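DivIVA (Staphylococcus aureus, PDB 7O39) probably acts in cell division as a cytoplasmic coiled-coil protein of the divisome, whose N-terminal domain, present here, forms a dimer. Local coordinates at residues V26-F29 and L30-L33. Numbering follows the deposited sequence.
Sequences VANF and LEQL
Phe29 and Leu33, one helical turn apart, are brought together by first torsions that tilt them toward each other: Phe29 CG lies opposite the backbone N (chi1 -169°) and leans toward the C-terminal end of the helix, whereas Leu33 keeps CG beside its own N (chi1 -65°) and leans back toward the N-terminal end. Leu33 CG thereby stands over one face of the ring, offset toward the rim, with Leu33 CD1 3.7 Å from Phe29 CE2 and the other methyl, Leu33 CD2, 4.1 Å from Phe29 CZ. Gln32 approaches the same ring differently. Its extended chain brings OE1 to the ring edge, 3.7 Å from Phe29 CD1, with the amide and ring planes 73° apart. On the neighbouring side of the helix, Val26 and Leu30 lie alongside one another, pointing the same way, and touch through Val26 CG1 and Leu30 CD1 at 4.0 Å.

Four successive i to i+4 backbone bonds fix this spacing; the straightest joins Leu30 N to Val26 O, at 2.9 Å. The carbonyl of Asn28 has a double load, since besides accepting from Gln32 N it also accepts a hydrogen bond from a water, 2.9 Å from Asn28 O, which donates to Glu31 OE1 as well. Polar Asn28, Glu31 and Gln32 are exposed, while Val26, Phe29, Leu30 and Leu33 are buried in the dimer.

The second subunit packs on this surface: its Leu30 meets Leu30, helix to helix, while its N-terminal part brings Phe14 to Val26, Ile9 to Leu33 and Lys12 to Phe29 in a cation-pi contact. The i, i+3 and i+4 apolar spacing is characteristic of coiled-coil helices, and here, at the start of helix 23-53, it combines helix pairing with cover from the partner's N-terminal part in the dimeric N-terminal domain of the DivIVA family.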
loop_
_atom_site.group_PDB
_atom_site.type_symbol
_atom_site.label_atom_id
_atom_site.label_comp_id
_atom_site.label_asym_id
_atom_site.label_seq_id
_atom_site.Cartn_x
_atom_site.Cartn_y
_atom_site.Cartn_z
ATOM N N VAL A 26 -4.528 -8.349 -9.659
ATOM C CA VAL A 26 -3.951 -8.183 -8.328
ATOM C C VAL A 26 -2.541 -7.604 -8.424
ATOM O O VAL A 26 -2.200 -6.645 -7.720
ATOM C CB VAL A 26 -3.983 -9.513 -7.551
ATOM C CG1 VAL A 26 -3.225 -9.384 -6.226
ATOM C CG2 VAL A 26 -5.422 -9.950 -7.291
ATOM N N ALA A 27 -1.695 -8.181 -9.291
ATOM C CA ALA A 27 -0.325 -7.684 -9.438
ATOM C C ALA A 27 -0.316 -6.203 -9.797
ATOM O O ALA A 27 0.486 -5.425 -9.255
ATOM C CB ALA A 27 0.437 -8.496 -10.485
ATOM N N ASN A 28 -1.194 -5.791 -10.713
ATOM C CA ASN A 28 -1.210 -4.394 -11.134
ATOM C C ASN A 28 -1.616 -3.475 -9.989
ATOM O O ASN A 28 -1.052 -2.385 -9.825
ATOM C CB ASN A 28 -2.148 -4.225 -12.327
ATOM C CG ASN A 28 -1.584 -4.830 -13.611
ATOM O OD1 ASN A 28 -0.381 -5.073 -13.725
ATOM N ND2 ASN A 28 -2.455 -5.068 -14.582
ATOM N N PHE A 29 -2.574 -3.911 -9.169
ATOM C CA PHE A 29 -3.014 -3.096 -8.043
ATOM C C PHE A 29 -1.932 -3.009 -6.979
ATOM O O PHE A 29 -1.703 -1.936 -6.404
ATOM C CB PHE A 29 -4.300 -3.674 -7.457
ATOM C CG PHE A 29 -4.978 -2.770 -6.465
ATOM C CD1 PHE A 29 -5.435 -1.516 -6.840
ATOM C CD2 PHE A 29 -5.171 -3.179 -5.156
ATOM C CE1 PHE A 29 -6.055 -0.686 -5.923
ATOM C CE2 PHE A 29 -5.804 -2.357 -4.246
ATOM C CZ PHE A 29 -6.240 -1.114 -4.627
ATOM N N LEU A 30 -1.238 -4.119 -6.715
ATOM C CA LEU A 30 -0.136 -4.088 -5.762
ATOM C C LEU A 30 0.963 -3.140 -6.225
ATOM O O LEU A 30 1.564 -2.434 -5.404
ATOM C CB LEU A 30 0.412 -5.500 -5.563
ATOM C CG LEU A 30 -0.521 -6.473 -4.841
ATOM C CD1 LEU A 30 0.140 -7.834 -4.810
ATOM C CD2 LEU A 30 -0.864 -6.005 -3.432
ATOM N N GLU A 31 1.227 -3.091 -7.532
ATOM C CA GLU A 31 2.210 -2.141 -8.049
ATOM C C GLU A 31 1.782 -0.700 -7.774
ATOM O O GLU A 31 2.605 0.139 -7.386
ATOM C CB GLU A 31 2.429 -2.378 -9.546
ATOM C CG GLU A 31 3.470 -1.480 -10.207
ATOM C CD GLU A 31 3.675 -1.804 -11.679
ATOM O OE1 GLU A 31 2.732 -2.308 -12.324
ATOM O OE2 GLU A 31 4.784 -1.546 -12.193
ATOM N N GLN A 32 0.490 -0.404 -7.944
ATOM C CA GLN A 32 -0.014 0.935 -7.643
ATOM C C GLN A 32 0.132 1.263 -6.164
ATOM O O GLN A 32 0.496 2.394 -5.802
ATOM C CB GLN A 32 -1.470 1.057 -8.078
ATOM C CG GLN A 32 -1.679 1.024 -9.589
ATOM C CD GLN A 32 -3.129 1.226 -9.965
ATOM O OE1 GLN A 32 -3.995 0.425 -9.604
ATOM N NE2 GLN A 32 -3.405 2.305 -10.686
ATOM N N LEU A 33 -0.163 0.301 -5.286
ATOM C CA LEU A 33 -0.027 0.559 -3.857
ATOM C C LEU A 33 1.432 0.770 -3.472
ATOM O O LEU A 33 1.739 1.635 -2.638
ATOM C CB LEU A 33 -0.644 -0.571 -3.037
ATOM C CG LEU A 33 -2.162 -0.714 -3.190
ATOM C CD1 LEU A 33 -2.681 -1.837 -2.305
ATOM C CD2 LEU A 33 -2.903 0.584 -2.896
HETATM O O HOH W 1 0.059 -0.978 -12.101
#